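Local coordinates for protein chorismate synthase (Aquifex aeolicus, PDB 1Q1L) that catalyses the last step of the chorismate pathway, the anti-1,4-elimination of phosphate from 5-enolpyruvylshikimate-3-phosphate to give chorismate, with reduced FMN as cofactor, at residues A[27-32]-A[153-158]; A[182-187]-A[318-323]; A[261-266]-A[364-369]. All coordinates share one frame; numbering follows the deposited sequence.

Interaction 1 (A[27-32]-A[153-158])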
loop_
_atom_site.group_PDB
_atom_site.type_symbol
_atom_site.label_atom_id
_atom_site.label_comp_id
_atom_site.label_asym_id
_atom_site.label_seq_id
_atom_site.Cartn_x
_atom_site.Cartn_y
_atom_site.Cartn_z
ATOM N N GLU A 27 1.534 1.764 -14.062
ATOM C CA GLU A 27 0.180 2.291 -14.023
ATOM C C GLU A 27 0.118 3.648 -13.334
ATOM O O GLU A 27 0.777 3.866 -12.321
ATOM C CB GLU A 27 -0.737 1.315 -13.284
ATOM C CG GLU A 27 -2.194 1.728 -13.293
ATOM C CD GLU A 27 -3.064 0.821 -12.445
ATOM O OE1 GLU A 27 -3.050 0.970 -11.207
ATOM O OE2 GLU A 27 -3.758 -0.048 -13.018
ATOM N N GLY A 28 -0.681 4.556 -13.878
ATOM C CA GLY A 28 -0.819 5.862 -13.262
ATOM C C GLY A 28 -0.416 7.051 -14.107
ATOM O O GLY A 28 -0.754 8.187 -13.759
ATOM N N ILE A 29 0.319 6.822 -15.196
ATOM C CA ILE A 29 0.706 7.943 -16.059
ATOM C C ILE A 29 -0.568 8.446 -16.728
ATOM O O ILE A 29 -1.323 7.662 -17.288
ATOM C CB ILE A 29 1.717 7.520 -17.139
ATOM C CG1 ILE A 29 2.996 6.996 -16.476
ATOM C CG2 ILE A 29 2.063 8.720 -18.019
ATOM C CD1 ILE A 29 3.826 8.069 -15.797
ATOM N N PRO A 30 -0.828 9.759 -16.670
ATOM C CA PRO A 30 -2.046 10.297 -17.289
ATOM C C PRO A 30 -2.181 10.000 -18.772
ATOM O O PRO A 30 -1.198 9.695 -19.456
ATOM C CB PRO A 30 -1.947 11.793 -17.014
ATOM C CG PRO A 30 -1.138 11.849 -15.737
ATOM C CD PRO A 30 -0.066 10.827 -16.000
ATOM N N ALA A 31 -3.416 10.100 -19.253
ATOM C CA ALA A 31 -3.734 9.873 -20.657
ATOM C C ALA A 31 -3.339 11.083 -21.494
ATOM O O ALA A 31 -3.286 12.205 -20.991
ATOM C CB ALA A 31 -5.237 9.620 -20.817
ATOM N N ASN A 32 -3.072 10.836 -22.774
ATOM C CA ASN A 32 -2.723 11.874 -23.734
ATOM C C ASN A 32 -1.278 12.355 -23.676
ATOM O O ASN A 32 -0.963 13.446 -24.149
ATOM C CB ASN A 32 -3.689 13.062 -23.600
ATOM C CG ASN A 32 -5.137 12.676 -23.902
ATOM O OD1 ASN A 32 -6.069 13.420 -23.593
ATOM N ND2 ASN A 32 -5.326 11.511 -24.514
ATOM N N LYS A 153 10.302 10.043 -17.172
ATOM C CA LYS A 153 11.066 11.202 -17.630
ATOM C C LYS A 153 10.260 11.953 -18.683
ATOM O O LYS A 153 10.188 13.179 -18.658
ATOM C CB LYS A 153 12.397 10.782 -18.251
ATOM C CG LYS A 153 13.478 10.369 -17.275
ATOM C CD LYS A 153 14.799 10.201 -18.016
ATOM C CE LYS A 153 15.928 9.801 -17.087
ATOM N NZ LYS A 153 17.208 9.640 -17.832
ATOM N N LYS A 154 9.667 11.224 -19.624
ATOM C CA LYS A 154 8.870 11.874 -20.661
ATOM C C LYS A 154 7.761 12.676 -19.991
ATOM O O LYS A 154 7.501 13.828 -20.345
ATOM C CB LYS A 154 8.266 10.838 -21.613
ATOM C CG LYS A 154 7.507 11.464 -22.781
ATOM C CD LYS A 154 8.398 12.453 -23.543
ATOM C CE LYS A 154 7.610 13.246 -24.583
ATOM N NZ LYS A 154 7.028 12.368 -25.636
ATOM N N PHE A 155 7.111 12.062 -19.011
ATOM C CA PHE A 155 6.042 12.730 -18.275
ATOM C C PHE A 155 6.543 14.033 -17.631
ATOM O O PHE A 155 5.918 15.086 -17.762
ATOM C CB PHE A 155 5.492 11.793 -17.189
ATOM C CG PHE A 155 4.537 12.464 -16.241
ATOM C CD1 PHE A 155 3.282 12.890 -16.675
ATOM C CD2 PHE A 155 4.911 12.708 -14.921
ATOM C CE1 PHE A 155 2.416 13.553 -15.804
ATOM C CE2 PHE A 155 4.055 13.368 -14.045
ATOM C CZ PHE A 155 2.803 13.794 -14.486
ATOM N N LEU A 156 7.680 13.952 -16.949
ATOM C CA LEU A 156 8.266 15.104 -16.263
ATOM C C LEU A 156 8.691 16.235 -17.189
ATOM O O LEU A 156 8.589 17.412 -16.834
ATOM C CB LEU A 156 9.485 14.673 -15.449
ATOM C CG LEU A 156 9.256 13.855 -14.183
ATOM C CD1 LEU A 156 10.602 13.430 -13.611
ATOM C CD2 LEU A 156 8.474 14.679 -13.172
ATOM N N SER A 157 9.190 15.875 -18.367
ATOM C CA SER A 157 9.631 16.874 -19.327
ATOM C C SER A 157 8.480 17.753 -19.799
ATOM O O SER A 157 8.703 18.884 -20.227
ATOM C CB SER A 157 10.304 16.197 -20.526
ATOM O OG SER A 157 9.413 15.316 -21.181
ATOM N N GLU A 158 7.253 17.246 -19.720
ATOM C CA GLU A 158 6.090 18.021 -20.146
ATOM C C GLU A 158 5.913 19.226 -19.233
ATOM O O GLU A 158 5.224 20.191 -19.585
ATOM C CB GLU A 158 4.812 17.173 -20.096
ATOM C CG GLU A 158 4.785 15.984 -21.042
ATOM C CD GLU A 158 4.826 16.388 -22.505
ATOM O OE1 GLU A 158 4.112 17.342 -22.885
ATOM O OE2 GLU A 158 5.563 15.744 -23.277
#

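Interaction 2 (A[182-187]-A[318-323])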
loop_
_atom_site.group_PDB
_atom_site.type_symbol
_atom_site.label_atom_id
_atom_site.label_comp_id
_atom_site.label_asym_id
_atom_site.label_seq_id
_atom_site.Cartn_x
_atom_site.Cartn_y
_atom_site.Cartn_z
ATOM N N SER A 182 29.632 24.126 -5.257
ATOM C CA SER A 182 28.811 25.310 -5.451
ATOM C C SER A 182 27.903 25.130 -6.665
ATOM O O SER A 182 26.830 25.727 -6.737
ATOM C CB SER A 182 29.697 26.540 -5.652
ATOM O OG SER A 182 30.482 26.387 -6.820
ATOM N N TYR A 183 28.328 24.310 -7.620
ATOM C CA TYR A 183 27.525 24.095 -8.817
ATOM C C TYR A 183 26.162 23.441 -8.535
ATOM O O TYR A 183 25.295 23.408 -9.412
ATOM C CB TYR A 183 28.315 23.279 -9.850
ATOM C CG TYR A 183 28.667 21.869 -9.429
ATOM C CD1 TYR A 183 27.723 20.838 -9.494
ATOM C CD2 TYR A 183 29.938 21.569 -8.951
ATOM C CE1 TYR A 183 28.048 19.540 -9.088
ATOM C CE2 TYR A 183 30.269 20.284 -8.542
ATOM C CZ TYR A 183 29.322 19.276 -8.613
ATOM O OH TYR A 183 29.661 18.011 -8.196
ATOM N N PHE A 184 25.968 22.935 -7.314
ATOM C CA PHE A 184 24.693 22.315 -6.930
ATOM C C PHE A 184 23.567 23.336 -7.074
ATOM O O PHE A 184 22.395 22.979 -7.180
ATOM C CB PHE A 184 24.719 21.858 -5.464
ATOM C CG PHE A 184 25.431 20.561 -5.225
ATOM C CD1 PHE A 184 26.060 19.881 -6.264
ATOM C CD2 PHE A 184 25.470 20.016 -3.945
ATOM C CE1 PHE A 184 26.718 18.676 -6.031
ATOM C CE2 PHE A 184 26.123 18.814 -3.699
ATOM C CZ PHE A 184 26.751 18.140 -4.748
ATOM N N ALA A 185 23.923 24.617 -7.042
ATOM C CA ALA A 185 22.931 25.672 -7.163
ATOM C C ALA A 185 22.947 26.286 -8.554
ATOM O O ALA A 185 22.415 27.371 -8.758
ATOM C CB ALA A 185 23.194 26.749 -6.118
ATOM N N ASN A 186 23.537 25.585 -9.516
ATOM C CA ASN A 186 23.640 26.118 -10.869
ATOM C C ASN A 186 23.063 25.196 -11.948
ATOM O O ASN A 186 23.764 24.331 -12.475
ATOM C CB ASN A 186 25.113 26.405 -11.175
ATOM C CG ASN A 186 25.291 27.349 -12.335
ATOM O OD1 ASN A 186 24.638 27.215 -13.370
ATOM N ND2 ASN A 186 26.191 28.312 -12.175
ATOM N N PRO A 187 21.779 25.386 -12.305
ATOM C CA PRO A 187 21.115 24.568 -13.328
ATOM C C PRO A 187 21.929 24.458 -14.622
ATOM O O PRO A 187 22.123 23.363 -15.152
ATOM C CB PRO A 187 19.789 25.294 -13.539
ATOM C CG PRO A 187 19.492 25.825 -12.179
ATOM C CD PRO A 187 20.840 26.373 -11.742
ATOM N N VAL A 318 19.565 17.383 -5.857
ATOM C CA VAL A 318 20.881 16.809 -6.096
ATOM C C VAL A 318 21.127 15.656 -5.158
ATOM O O VAL A 318 21.058 15.807 -3.938
ATOM C CB VAL A 318 21.988 17.857 -5.912
ATOM C CG1 VAL A 318 23.366 17.211 -6.109
ATOM C CG2 VAL A 318 21.786 18.989 -6.899
ATOM N N VAL A 319 21.431 14.505 -5.745
ATOM C CA VAL A 319 21.664 13.290 -4.986
ATOM C C VAL A 319 23.016 12.680 -5.324
ATOM O O VAL A 319 23.361 12.544 -6.494
ATOM C CB VAL A 319 20.561 12.250 -5.302
ATOM C CG1 VAL A 319 20.633 11.104 -4.340
ATOM C CG2 VAL A 319 19.201 12.922 -5.267
ATOM N N ARG A 320 23.765 12.295 -4.298
ATOM C CA ARG A 320 25.087 11.692 -4.493
ATOM C C ARG A 320 24.947 10.210 -4.157
ATOM O O ARG A 320 24.415 9.853 -3.108
ATOM C CB ARG A 320 26.112 12.376 -3.581
ATOM C CG ARG A 320 25.954 13.896 -3.528
ATOM C CD ARG A 320 27.200 14.581 -2.970
ATOM N NE ARG A 320 28.344 14.416 -3.859
ATOM C CZ ARG A 320 29.383 13.626 -3.610
ATOM N NH1 ARG A 320 29.441 12.920 -2.488
ATOM N NH2 ARG A 320 30.364 13.528 -4.497
ATOM N N VAL A 321 25.432 9.354 -5.050
ATOM C CA VAL A 321 25.285 7.916 -4.891
ATOM C C VAL A 321 26.592 7.142 -4.985
ATOM O O VAL A 321 27.372 7.328 -5.921
ATOM C CB VAL A 321 24.298 7.387 -5.961
ATOM C CG1 VAL A 321 23.945 5.940 -5.694
ATOM C CG2 VAL A 321 23.045 8.266 -5.978
ATOM N N ALA A 322 26.809 6.251 -4.020
ATOM C CA ALA A 322 28.030 5.452 -3.966
ATOM C C ALA A 322 27.802 3.993 -4.342
ATOM O O ALA A 322 26.951 3.309 -3.758
ATOM C CB ALA A 322 28.634 5.543 -2.568
HETATM N N MSE A 323 28.564 3.518 -5.321
HETATM C CA MSE A 323 28.460 2.135 -5.776
HETATM C C MSE A 323 29.724 1.365 -5.395
HETATM O O MSE A 323 30.828 1.769 -5.748
HETATM C CB MSE A 323 28.283 2.086 -7.293
HETATM C CG MSE A 323 28.067 0.685 -7.819
HETATM SE SE MSE A 323 28.274 0.582 -9.721
HETATM C CE MSE A 323 30.180 0.205 -9.741
#

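Interaction 3 (A[261-266]-A[364-369])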
loop_
_atom_site.group_PDB
_atom_site.type_symbol
_atom_site.label_atom_id
_atom_site.label_comp_id
_atom_site.label_asym_id
_atom_site.label_seq_id
_atom_site.Cartn_x
_atom_site.Cartn_y
_atom_site.Cartn_z
HETATM N N MSE A 261 19.225 3.646 -3.036
HETATM C CA MSE A 261 19.860 2.552 -2.313
HETATM C C MSE A 261 19.360 1.191 -2.781
HETATM O O MSE A 261 20.035 0.174 -2.581
HETATM C CB MSE A 261 19.605 2.688 -0.812
HETATM C CG MSE A 261 20.500 1.824 0.044
HETATM SE SE MSE A 261 22.310 2.548 0.169
HETATM C CE MSE A 261 21.996 3.807 1.605
ATOM N N SER A 262 18.186 1.165 -3.406
ATOM C CA SER A 262 17.632 -0.096 -3.883
ATOM C C SER A 262 18.374 -0.593 -5.124
ATOM O O SER A 262 18.259 -1.755 -5.495
ATOM C CB SER A 262 16.132 0.046 -4.197
ATOM O OG SER A 262 15.907 0.796 -5.380
ATOM N N ILE A 263 19.130 0.289 -5.766
ATOM C CA ILE A 263 19.885 -0.102 -6.959
ATOM C C ILE A 263 21.018 -1.046 -6.538
ATOM O O ILE A 263 21.683 -0.827 -5.526
ATOM C CB ILE A 263 20.476 1.138 -7.679
ATOM C CG1 ILE A 263 19.344 2.076 -8.103
ATOM C CG2 ILE A 263 21.282 0.710 -8.907
ATOM C CD1 ILE A 263 19.823 3.435 -8.620
ATOM N N GLN A 264 21.226 -2.106 -7.308
ATOM C CA GLN A 264 22.271 -3.069 -6.990
ATOM C C GLN A 264 23.629 -2.398 -6.814
ATOM O O GLN A 264 23.977 -1.492 -7.566
ATOM C CB GLN A 264 22.370 -4.124 -8.093
ATOM C CG GLN A 264 23.600 -5.016 -7.970
ATOM C CD GLN A 264 23.699 -6.036 -9.088
ATOM O OE1 GLN A 264 24.678 -6.776 -9.184
ATOM N NE2 GLN A 264 22.677 -6.083 -9.941
ATOM N N ALA A 265 24.378 -2.854 -5.811
ATOM C CA ALA A 265 25.715 -2.344 -5.507
ATOM C C ALA A 265 25.776 -0.976 -4.833
ATOM O O ALA A 265 26.860 -0.538 -4.431
ATOM C CB ALA A 265 26.576 -2.326 -6.778
ATOM N N ILE A 266 24.644 -0.294 -4.710
ATOM C CA ILE A 266 24.638 1.022 -4.073
ATOM C C ILE A 266 24.700 0.884 -2.557
ATOM O O ILE A 266 23.841 0.249 -1.943
ATOM C CB ILE A 266 23.383 1.835 -4.447
ATOM C CG1 ILE A 266 23.328 2.050 -5.963
ATOM C CG2 ILE A 266 23.396 3.182 -3.729
ATOM C CD1 ILE A 266 24.583 2.677 -6.548
ATOM N N GLU A 364 19.209 7.953 -12.694
ATOM C CA GLU A 364 18.349 8.954 -13.304
ATOM C C GLU A 364 16.933 8.393 -13.384
ATOM O O GLU A 364 15.960 9.088 -13.116
ATOM C CB GLU A 364 18.831 9.286 -14.714
ATOM C CG GLU A 364 20.165 9.997 -14.803
ATOM C CD GLU A 364 20.622 10.163 -16.247
ATOM O OE1 GLU A 364 19.764 10.064 -17.156
ATOM O OE2 GLU A 364 21.833 10.399 -16.466
ATOM N N ALA A 365 16.835 7.127 -13.769
ATOM C CA ALA A 365 15.543 6.457 -13.883
ATOM C C ALA A 365 14.811 6.426 -12.540
ATOM O O ALA A 365 13.620 6.712 -12.471
ATOM C CB ALA A 365 15.749 5.040 -14.399
HETATM N N MSE A 366 15.526 6.074 -11.476
HETATM C CA MSE A 366 14.922 6.001 -10.145
HETATM C C MSE A 366 14.440 7.367 -9.660
HETATM O O MSE A 366 13.354 7.488 -9.083
HETATM C CB MSE A 366 15.914 5.400 -9.143
HETATM C CG MSE A 366 16.298 3.954 -9.447
HETATM SE SE MSE A 366 14.757 2.804 -9.797
HETATM C CE MSE A 366 13.868 2.985 -8.096
ATOM N N LEU A 367 15.242 8.397 -9.901
ATOM C CA LEU A 367 14.873 9.744 -9.506
ATOM C C LEU A 367 13.646 10.222 -10.285
ATOM O O LEU A 367 12.792 10.907 -9.737
ATOM C CB LEU A 367 16.031 10.717 -9.738
ATOM C CG LEU A 367 15.686 12.157 -9.341
ATOM C CD1 LEU A 367 15.299 12.192 -7.856
ATOM C CD2 LEU A 367 16.883 13.082 -9.604
ATOM N N ALA A 368 13.568 9.870 -11.566
ATOM C CA ALA A 368 12.436 10.276 -12.388
ATOM C C ALA A 368 11.146 9.607 -11.898
ATOM O O ALA A 368 10.069 10.200 -11.942
ATOM C CB ALA A 368 12.695 9.921 -13.856
ATOM N N ILE A 369 11.262 8.373 -11.427
ATOM C CA ILE A 369 10.098 7.648 -10.929
ATOM C C ILE A 369 9.584 8.289 -9.641
ATOM O O ILE A 369 8.384 8.517 -9.480
ATOM C CB ILE A 369 10.447 6.168 -10.678
ATOM C CG1 ILE A 369 10.740 5.482 -12.022
ATOM C CG2 ILE A 369 9.277 5.450 -9.978
ATOM C CD1 ILE A 369 11.185 4.044 -11.894
#

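Interaction 1 (A[27-32]-A[153-158])
Pro-30 and Ile-29 meet Phe-155 in a purely apolar contact, with no hydrogen bond between 27-32 and 153-158. Pro-30 makes the closest approach: its CD lies 3.7 Å from CE1 of Phe-155 and 4.0 Å from CD1, and its CG follows at 3.9 Å from the same CE1. The CG-CD flank of the pyrrolidine comes obliquely onto the CD1-CE1 bond of the ring, the two side chains crossing at about a right angle. Ile-29 adds a looser touch nearer the helix, CD1 to CB of Phe-155 at 4.3 Å. Phe-155 has CG anti to its own backbone N (chi1 171°), which carries the ring out from the helix to the loop.

Chorismate synthase has a beta-alpha-beta sandwich fold, with helices packed between two antiparallel sheets; here the loop leaving strand 21-27 of one sheet rests on helix 142-157 of the helical layer. Met-384, Ala-372 and Leu-376 also pack on Phe-155, and Phe-159 meets its ring edge-to-face, so the phenyl group is buried among several neighbours.

Polar bonds are made away from the ring. Lys-154 NZ makes a salt bridge with Glu-39, and Pro-30 O accepts a hydrogen bond from Thr-75 OG1.

Interaction 2 (A[182-187]-A[318-323])
Phe-184 lays one ring face over Val-318, and this is the tight part of the contact. The CG1 methyl of Val-318 sits over the ring centre, 3.6 Å from the centroid and 10° off the normal, a well-centred CH-pi contact; CE1 of Phe-184 is the ring atom closest to CG1, at 3.7 Å. With CG1 of Val-318 opposite N across the CA-CB bond (chi1 177°), this methyl rises from the strand toward the ring, while CG2 reaches no nearer than 4.0 Å from the carbonyl O of Phe-184.

The looser side is the ring edge. CD of Arg-320, two residues along the strand, lies near the ring plane, 4.0 Å from CZ of Phe-184, and NE follows at 4.1 Å from the same CZ. Arg-320 is partly exposed, and its guanidinium, 30° from the ring plane, is bonded to acids: NH1 forms a salt bridge with Glu-270 and NE one with Glu-232, on the two neighbouring strands. Phe-275 of the fourth subunit also packs on Arg-320.

Strand 317-323 runs between 229-236 and 266-271 in an antiparallel sheet, so alternate residues Val-318 and Arg-320 face the 3-10 turn 182-184 that leads to helix 187-197, while Val-319 faces helix 252-261. With a leucine in place of Phe-184 the flat face is gone, and Val-318 CG1 is likely to lose its centred CH-pi partner and Arg-320 CD its neighbour at the ring edge. With no hydrogen bond between the segments, the turn is held to the sheet here by dispersion and CH-pi contact, while the charge of Arg-320 is met by acids of the sheet.

Interaction 3 (A[261-266]-A[364-369])
Met-366, a selenomethionine, meets both Ile-263 and Ser-262, the contact residues of the loop between helix 252-261 and strand 266-271. Along 364-369, Glu-364 comes first and turns away from this loop: OE1 makes a salt bridge with Arg-46, and OE2 bonds to Ser-165 OG.

Two residues on, Met-366 points at the loop and carries the helix side of the contact. Its CG lies 3.7 Å from CD1 and 3.8 Å from CG1 of Ile-263, the two side chains sliding past each other in opposite directions. Bends at chi2 (-48°) and chi3 (-61°) fold the chain back, so that CE finishes 4.0 Å from OG of Ser-262. Trp-248 of the fourth subunit packs on both Met-366 and Ser-262.

Leu-367 and Ala-368 then pack on Ile-163 and Ile-369 on Val-148, placing this helix between strand 162-170 and helix 142-157.

Ile-263 opens a type II beta turn closed by Ile-266 N bonding to Ile-263 O at 3.1 Å, with Gln-264 and Ala-265, predicted FMN-binding residues, at its corners. No hydrogen bond crosses the contact: van der Waals packing seats the base of this turn on the helix, a selenomethionine lying against an isoleucine and a serine hydroxyl that is bonded to Ala-259 O and Arg-145 NH1, while the turn is closed by its own backbone bond.

In the fold
Interaction 3 lies nearest the centre of the chain, and interactions 1 and 2 lie on opposite sides of that centre, 25 Å apart between their centres. Interactions 1 and 3 join within the helical layer: Lys-153 NZ meets Glu-364 OE1 at 2.7 Å in a salt bridge, and Lys-153 CG packs on Ala-368 CB at 3.5 Å. Interactions 2 and 3 meet in the sheet, where Val-321 CG1 is 3.4 Å from Ile-266 CG2. Interaction 3 alone contains residues of the predicted FMN site; the side chain of Ile-263 is about 9 Å from the side chains of Ile-326, a predicted FMN residue, and Arg-47, a predicted NADP(+) residue. Interactions 1 and 2 lie away from these sites.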